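Local coordinates for protein glutathione s-transferase III (Zea mays, PDB 1AW9) that probably conjugates reduced glutathione to a wide range of hydrophobic electrophiles, and takes part in the detoxification of herbicides in maize, at residues L95-W98 / L99-S103; V15-A18 / T19-E23; A56-G60 / D61-F65. All coordinates share one frame; numbering follows the deposited sequence.

Contact 1: L95-W98 / L99-S103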
loop_
_atom_site.group_PDB
_atom_site.type_symbol
_atom_site.label_atom_id
_atom_site.label_comp_id
_atom_site.label_asym_id
_atom_site.label_seq_id
_atom_site.Cartn_x
_atom_site.Cartn_y
_atom_site.Cartn_z
ATOM N N LEU A 95 -12.682 -30.153 14.304
ATOM C CA LEU A 95 -13.380 -29.018 14.846
ATOM C C LEU A 95 -12.433 -27.844 15.191
ATOM O O LEU A 95 -12.742 -26.705 14.870
ATOM C CB LEU A 95 -14.179 -29.418 16.060
ATOM C CG LEU A 95 -14.979 -28.230 16.597
ATOM C CD1 LEU A 95 -16.003 -27.736 15.577
ATOM C CD2 LEU A 95 -15.654 -28.638 17.865
ATOM N N GLU A 96 -11.297 -28.122 15.836
ATOM C CA GLU A 96 -10.343 -27.079 16.219
ATOM C C GLU A 96 -9.623 -26.477 14.993
ATOM O O GLU A 96 -9.399 -25.262 14.926
ATOM C CB GLU A 96 -9.323 -27.609 17.228
ATOM C CG GLU A 96 -9.916 -28.178 18.506
ATOM C CD GLU A 96 -10.599 -27.157 19.395
ATOM O OE1 GLU A 96 -10.564 -25.935 19.118
ATOM O OE2 GLU A 96 -11.189 -27.605 20.390
ATOM N N VAL A 97 -9.273 -27.331 14.030
ATOM C CA VAL A 97 -8.618 -26.892 12.817
ATOM C C VAL A 97 -9.516 -25.960 12.006
ATOM O O VAL A 97 -9.094 -24.878 11.669
ATOM C CB VAL A 97 -8.175 -28.090 11.991
ATOM C CG1 VAL A 97 -7.727 -27.648 10.636
ATOM C CG2 VAL A 97 -7.018 -28.791 12.701
ATOM N N TRP A 98 -10.778 -26.317 11.781
ATOM C CA TRP A 98 -11.665 -25.473 10.995
ATOM C C TRP A 98 -12.150 -24.201 11.652
ATOM O O TRP A 98 -12.688 -23.322 10.952
ATOM C CB TRP A 98 -12.838 -26.264 10.392
ATOM C CG TRP A 98 -12.319 -27.155 9.351
ATOM C CD1 TRP A 98 -11.808 -28.405 9.546
ATOM C CD2 TRP A 98 -12.000 -26.799 8.009
ATOM N NE1 TRP A 98 -11.148 -28.826 8.430
ATOM C CE2 TRP A 98 -11.257 -27.864 7.459
ATOM C CE3 TRP A 98 -12.248 -25.673 7.220
ATOM C CZ2 TRP A 98 -10.756 -27.847 6.141
ATOM C CZ3 TRP A 98 -11.746 -25.651 5.907
ATOM C CH2 TRP A 98 -11.011 -26.734 5.386
ATOM N N LEU A 99 -11.987 -24.100 12.975
ATOM C CA LEU A 99 -12.357 -22.886 13.746
ATOM C C LEU A 99 -11.284 -21.862 13.470
ATOM O O LEU A 99 -11.568 -20.684 13.375
ATOM C CB LEU A 99 -12.424 -23.142 15.256
ATOM C CG LEU A 99 -13.721 -23.768 15.753
ATOM C CD1 LEU A 99 -13.544 -24.350 17.177
ATOM C CD2 LEU A 99 -14.881 -22.768 15.649
ATOM N N GLU A 100 -10.043 -22.321 13.428
ATOM C CA GLU A 100 -8.918 -21.476 13.110
ATOM C C GLU A 100 -8.862 -21.134 11.605
ATOM O O GLU A 100 -8.520 -19.996 11.220
ATOM C CB GLU A 100 -7.655 -22.166 13.555
ATOM C CG GLU A 100 -7.415 -21.964 14.976
ATOM C CD GLU A 100 -7.089 -20.489 15.259
ATOM O OE1 GLU A 100 -5.981 -20.043 14.871
ATOM O OE2 GLU A 100 -7.933 -19.778 15.850
ATOM N N VAL A 101 -9.176 -22.100 10.740
ATOM C CA VAL A 101 -9.171 -21.822 9.305
ATOM C C VAL A 101 -10.114 -20.648 9.005
ATOM O O VAL A 101 -9.774 -19.745 8.236
ATOM C CB VAL A 101 -9.558 -23.076 8.460
ATOM C CG1 VAL A 101 -9.750 -22.698 7.000
ATOM C CG2 VAL A 101 -8.473 -24.114 8.564
ATOM N N GLU A 102 -11.284 -20.644 9.634
ATOM C CA GLU A 102 -12.273 -19.585 9.432
ATOM C C GLU A 102 -11.722 -18.231 9.883
ATOM O O GLU A 102 -11.912 -17.217 9.212
ATOM C CB GLU A 102 -13.565 -19.898 10.203
ATOM C CG GLU A 102 -14.711 -18.875 10.057
ATOM C CD GLU A 102 -14.647 -17.701 11.054
ATOM O OE1 GLU A 102 -14.417 -17.939 12.246
ATOM O OE2 GLU A 102 -14.826 -16.529 10.662
ATOM N N SER A 103 -11.016 -18.250 11.006
ATOM C CA SER A 103 -10.448 -17.081 11.635
ATOM C C SER A 103 -9.297 -16.509 10.843
ATOM O O SER A 103 -9.205 -15.287 10.687
ATOM C CB SER A 103 -9.944 -17.504 13.006
ATOM O OG SER A 103 -9.875 -16.427 13.902
#
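W98 and V101, three residues apart on one helix, make the closest apolar side-chain contact here. Their side chains lie side by side and point the same way: V101 CG1 comes within 3.7 Å of W98 CZ3, on the benzene part of the indole, while CG2 stands over one face of the ring, offset toward its rim. The branched valine can do both because its CG1 is anti to the backbone N (chi1 171°) and its CG2 is turned back toward V97, whose CG1 it meets at 4.2 Å. L95 CG and L99 CD1 form a similar i, i+4 pair on another side of the helix, also at 4.2 Å.

Backbone bonds are uneven. V101 N to V97 O is short (2.9 Å), and E102 N to W98 O longer (3.3 Å). The bonds of L99 N to L95 O and E100 N to E96 O are weak.

E96 and E102 are buried acids whose carboxylates are met by arginines: E96 by R72 and E102 by R68, both salt bridges to helix 67-77.

This part of helix 92-122 thus sits between several elements: L99 packs on helix 67-77 and on helix 163-166, W98 stacks on H149 and meets Y146 edge-to-face on helix 129-152, and V97 and V101 face F65 and F51 of the second subunit.

Contact 2: V15-A18 / T19-E23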
loop_
_atom_site.group_PDB
_atom_site.type_symbol
_atom_site.label_atom_id
_atom_site.label_comp_id
_atom_site.label_asym_id
_atom_site.label_seq_id
_atom_site.Cartn_x
_atom_site.Cartn_y
_atom_site.Cartn_z
ATOM N N VAL A 15 -23.870 -10.166 13.821
ATOM C CA VAL A 15 -24.681 -11.275 13.333
ATOM C C VAL A 15 -24.031 -12.647 13.586
ATOM O O VAL A 15 -24.740 -13.627 13.764
ATOM C CB VAL A 15 -25.052 -11.091 11.853
ATOM C CG1 VAL A 15 -25.870 -12.298 11.333
ATOM C CG2 VAL A 15 -25.820 -9.798 11.684
ATOM N N ARG A 16 -22.699 -12.733 13.618
ATOM C CA ARG A 16 -22.038 -14.004 13.888
ATOM C C ARG A 16 -22.371 -14.485 15.299
ATOM O O ARG A 16 -22.335 -15.699 15.582
ATOM C CB ARG A 16 -20.505 -13.889 13.786
ATOM C CG ARG A 16 -19.738 -15.235 14.048
ATOM C CD ARG A 16 -18.162 -15.182 14.158
ATOM N NE ARG A 16 -17.534 -14.845 12.880
ATOM C CZ ARG A 16 -17.117 -13.621 12.560
ATOM N NH1 ARG A 16 -17.215 -12.633 13.445
ATOM N NH2 ARG A 16 -16.824 -13.332 11.296
ATOM N N VAL A 17 -22.558 -13.536 16.218
ATOM C CA VAL A 17 -22.858 -13.883 17.615
ATOM C C VAL A 17 -24.331 -14.231 17.745
ATOM O O VAL A 17 -24.666 -15.225 18.360
ATOM C CB VAL A 17 -22.482 -12.764 18.606
ATOM C CG1 VAL A 17 -22.796 -13.202 20.027
ATOM C CG2 VAL A 17 -21.004 -12.457 18.487
ATOM N N ALA A 18 -25.188 -13.416 17.139
ATOM C CA ALA A 18 -26.623 -13.642 17.145
ATOM C C ALA A 18 -26.877 -15.063 16.592
ATOM O O ALA A 18 -27.703 -15.815 17.120
ATOM C CB ALA A 18 -27.308 -12.580 16.271
ATOM N N THR A 19 -26.122 -15.438 15.558
ATOM C CA THR A 19 -26.221 -16.752 14.937
ATOM C C THR A 19 -26.128 -17.822 16.016
ATOM O O THR A 19 -27.013 -18.657 16.156
ATOM C CB THR A 19 -25.086 -16.968 13.892
ATOM O OG1 THR A 19 -25.289 -16.089 12.786
ATOM C CG2 THR A 19 -25.076 -18.363 13.358
ATOM N N VAL A 20 -25.067 -17.782 16.802
ATOM C CA VAL A 20 -24.882 -18.757 17.841
ATOM C C VAL A 20 -25.916 -18.619 18.969
ATOM O O VAL A 20 -26.359 -19.629 19.507
ATOM C CB VAL A 20 -23.424 -18.734 18.335
ATOM C CG1 VAL A 20 -23.263 -19.470 19.632
ATOM C CG2 VAL A 20 -22.550 -19.401 17.306
ATOM N N LEU A 21 -26.382 -17.410 19.274
ATOM C CA LEU A 21 -27.374 -17.267 20.348
ATOM C C LEU A 21 -28.719 -17.903 19.957
ATOM O O LEU A 21 -29.358 -18.546 20.786
ATOM C CB LEU A 21 -27.558 -15.805 20.778
ATOM C CG LEU A 21 -26.353 -15.034 21.384
ATOM C CD1 LEU A 21 -26.711 -13.596 21.571
ATOM C CD2 LEU A 21 -25.876 -15.591 22.682
ATOM N N ASN A 22 -29.128 -17.775 18.697
ATOM C CA ASN A 22 -30.374 -18.389 18.264
ATOM C C ASN A 22 -30.267 -19.900 18.205
ATOM O O ASN A 22 -31.211 -20.595 18.524
ATOM C CB ASN A 22 -30.793 -17.865 16.923
ATOM C CG ASN A 22 -31.186 -16.453 17.003
ATOM O OD1 ASN A 22 -31.863 -16.067 17.938
ATOM N ND2 ASN A 22 -30.724 -15.638 16.065
ATOM N N GLU A 23 -29.126 -20.432 17.802
ATOM C CA GLU A 23 -28.996 -21.875 17.735
ATOM C C GLU A 23 -29.243 -22.445 19.119
ATOM O O GLU A 23 -29.947 -23.423 19.263
ATOM C CB GLU A 23 -27.610 -22.273 17.238
ATOM C CG GLU A 23 -27.404 -22.109 15.748
ATOM C CD GLU A 23 -28.080 -23.198 14.910
ATOM O OE1 GLU A 23 -28.417 -24.271 15.451
ATOM O OE2 GLU A 23 -28.266 -23.001 13.698
#
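T19 reaches back one helical turn to V15, and its hydroxyl and its amide share a single acceptor. OG1 donates to V15 O at 2.7 Å, and T19 N donates to the same oxygen at 2.9 Å. The two donors approach from opposite faces of the carbonyl plane, each tilted about 30° from it, and so grip the oxygen without competing for one position. The hydroxyl gets there because OG1 lies beside the backbone N (chi1 -68°), which turns it toward the preceding turn. Threonine suits a buried helix for this reason: its polar branch is satisfied by the helix itself. Replacing T19 by an alanine removes both branches, which would probably leave V15 O with the amide bond alone and open a small gap beside T206, on which T19 packs.

Two more i, i+4 bonds follow: L21 N to V17 O and N22 N to A18 O, both 2.9 Å. L21 CG also rests 4.2 Å from V17 CG1, an apolar pair on the side where V17 meets helix 67-77.

The longer polar side chains look outward for partners. R16 donates through NH1 to N13 OD1 and through NE to N167 O; N22 ND2 bonds T206 OG1, and E23 forms a salt bridge with R200. The backbone carbonyl of R16 accepts from N71 ND2.

Helix 12-23 of the beta-alpha-beta unit is therefore a buried helix in which T19, R16, N22 and E23 each have a polar partner, and R16, bonded to N13, a probable glutathione ligand, is placed to act as its second-shell partner.

Contact 3: A56-G60 / D61-F65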
loop_
_atom_site.group_PDB
_atom_site.type_symbol
_atom_site.label_atom_id
_atom_site.label_comp_id
_atom_site.label_asym_id
_atom_site.label_seq_id
_atom_site.Cartn_x
_atom_site.Cartn_y
_atom_site.Cartn_z
ATOM N N ALA A 56 -19.837 -6.756 22.039
ATOM C CA ALA A 56 -19.506 -7.107 23.419
ATOM C C ALA A 56 -20.773 -7.800 23.933
ATOM O O ALA A 56 -21.884 -7.561 23.451
ATOM C CB ALA A 56 -19.196 -5.887 24.242
ATOM N N LEU A 57 -20.613 -8.727 24.841
ATOM C CA LEU A 57 -21.797 -9.377 25.350
ATOM C C LEU A 57 -21.699 -9.370 26.844
ATOM O O LEU A 57 -20.609 -9.602 27.389
ATOM C CB LEU A 57 -21.899 -10.819 24.844
ATOM C CG LEU A 57 -23.054 -11.665 25.385
ATOM C CD1 LEU A 57 -24.106 -11.873 24.319
ATOM C CD2 LEU A 57 -22.520 -12.985 25.843
ATOM N N VAL A 58 -22.797 -9.013 27.503
ATOM C CA VAL A 58 -22.809 -9.041 28.972
ATOM C C VAL A 58 -23.636 -10.242 29.444
ATOM O O VAL A 58 -24.833 -10.332 29.151
ATOM C CB VAL A 58 -23.398 -7.763 29.600
ATOM C CG1 VAL A 58 -23.464 -7.941 31.114
ATOM C CG2 VAL A 58 -22.554 -6.554 29.236
ATOM N N ASP A 59 -22.981 -11.200 30.085
ATOM C CA ASP A 59 -23.668 -12.379 30.578
ATOM C C ASP A 59 -23.756 -12.322 32.109
ATOM O O ASP A 59 -22.953 -12.931 32.855
ATOM C CB ASP A 59 -22.974 -13.652 30.120
ATOM C CG ASP A 59 -23.768 -14.896 30.471
ATOM O OD1 ASP A 59 -25.012 -14.812 30.489
ATOM O OD2 ASP A 59 -23.148 -15.949 30.751
ATOM N N GLY A 60 -24.771 -11.594 32.561
ATOM C CA GLY A 60 -24.959 -11.412 33.975
ATOM C C GLY A 60 -23.834 -10.540 34.483
ATOM O O GLY A 60 -23.835 -9.335 34.276
ATOM N N ASP A 61 -22.842 -11.168 35.090
ATOM C CA ASP A 61 -21.702 -10.454 35.650
ATOM C C ASP A 61 -20.489 -10.498 34.708
ATOM O O ASP A 61 -19.515 -9.764 34.896
ATOM C CB ASP A 61 -21.341 -11.028 37.050
ATOM C CG ASP A 61 -20.950 -12.533 37.023
ATOM O OD1 ASP A 61 -21.583 -13.321 36.266
ATOM O OD2 ASP A 61 -20.021 -12.926 37.788
ATOM N N GLU A 62 -20.584 -11.355 33.694
ATOM C CA GLU A 62 -19.535 -11.552 32.715
ATOM C C GLU A 62 -19.642 -10.629 31.537
ATOM O O GLU A 62 -20.729 -10.362 31.039
ATOM C CB GLU A 62 -19.609 -12.979 32.194
ATOM C CG GLU A 62 -19.573 -14.017 33.271
ATOM C CD GLU A 62 -18.191 -14.156 33.873
ATOM O OE1 GLU A 62 -17.561 -13.116 34.203
ATOM O OE2 GLU A 62 -17.723 -15.313 34.010
ATOM N N VAL A 63 -18.497 -10.130 31.107
ATOM C CA VAL A 63 -18.413 -9.272 29.926
ATOM C C VAL A 63 -17.383 -9.947 29.023
ATOM O O VAL A 63 -16.309 -10.364 29.467
ATOM C CB VAL A 63 -17.909 -7.838 30.216
ATOM C CG1 VAL A 63 -18.005 -6.986 28.948
ATOM C CG2 VAL A 63 -18.702 -7.193 31.332
ATOM N N LEU A 64 -17.747 -10.140 27.771
ATOM C CA LEU A 64 -16.835 -10.763 26.838
ATOM C C LEU A 64 -16.880 -9.928 25.588
ATOM O O LEU A 64 -17.833 -9.181 25.357
ATOM C CB LEU A 64 -17.262 -12.213 26.534
ATOM C CG LEU A 64 -17.266 -13.218 27.701
ATOM C CD1 LEU A 64 -18.680 -13.311 28.248
ATOM C CD2 LEU A 64 -16.756 -14.596 27.293
ATOM N N PHE A 65 -15.794 -9.971 24.845
ATOM C CA PHE A 65 -15.687 -9.263 23.577
ATOM C C PHE A 65 -14.811 -10.226 22.759
ATOM O O PHE A 65 -14.208 -11.169 23.337
ATOM C CB PHE A 65 -15.126 -7.839 23.743
ATOM C CG PHE A 65 -13.860 -7.769 24.548
ATOM C CD1 PHE A 65 -12.618 -7.979 23.951
ATOM C CD2 PHE A 65 -13.903 -7.511 25.905
ATOM C CE1 PHE A 65 -11.448 -7.936 24.703
ATOM C CE2 PHE A 65 -12.729 -7.466 26.673
ATOM C CZ PHE A 65 -11.508 -7.679 26.073
#
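Strands 56-59 and 62-65 run antiparallel, their axes 4.5 Å apart at closest approach, and a type II' turn from D59 to E62 joins them. L57 and L64 form a hydrogen-bonded pair, with L57 N to L64 O and L64 N to L57 O both at 2.9 Å; D59 and E62 form the next, their E62 N to D59 O bond of 3.0 Å closing the turn. Between these pairs V58 CA lies 3.2 Å from E62 O, a CA-H...O contact.

G60 suits its corner, since its phi of 69° favours glycine and a CB there would clash with D61 N.

The side chains alternate between the faces. V58 and V63 share one, their CG2 methyls 4.4 Å apart, and beta-branched valine fits an extended strand. L57, D59, E62 and L64 take the other, where the two leucines pack on I70 of helix 67-77. The side chains of D59 and E62 meet at their CB atoms (4.0 Å), while D59 OD2 is satisfied by a hydrogen bond with Y73 OH and a salt bridge to K77 NZ.

F65 and L64 also reach V97 and A93 of the second subunit. This is the beta hairpin of the thioredoxin-like N-terminal domain of glutathione transferases, and it leads straight into E66 and S67, probable glutathione ligands.

Overall arrangement
Contacts 2 and 3 both belong to the thioredoxin-like domain, their centres about 15 Å apart; they meet where L21 CD1 of helix 12-23 lies 4.2 Å from L57 CD1 of the hairpin. Contact 1, on helix 92-122, lies about 17 Å from contact 2 between centres, and joins it where R16 NH2 approaches E102 OE2 at 3.8 Å, a long and weak ion pair. Contacts 1 and 3 do not touch, their nearest atoms being about 12 Å apart, yet both face the second subunit. The probable glutathione site lies near all three: nearest atoms of side chains are about 3 Å apart from R16 to N13 and S67, about 7 Å from E102 to both, and about 4 Å from F65 to E66.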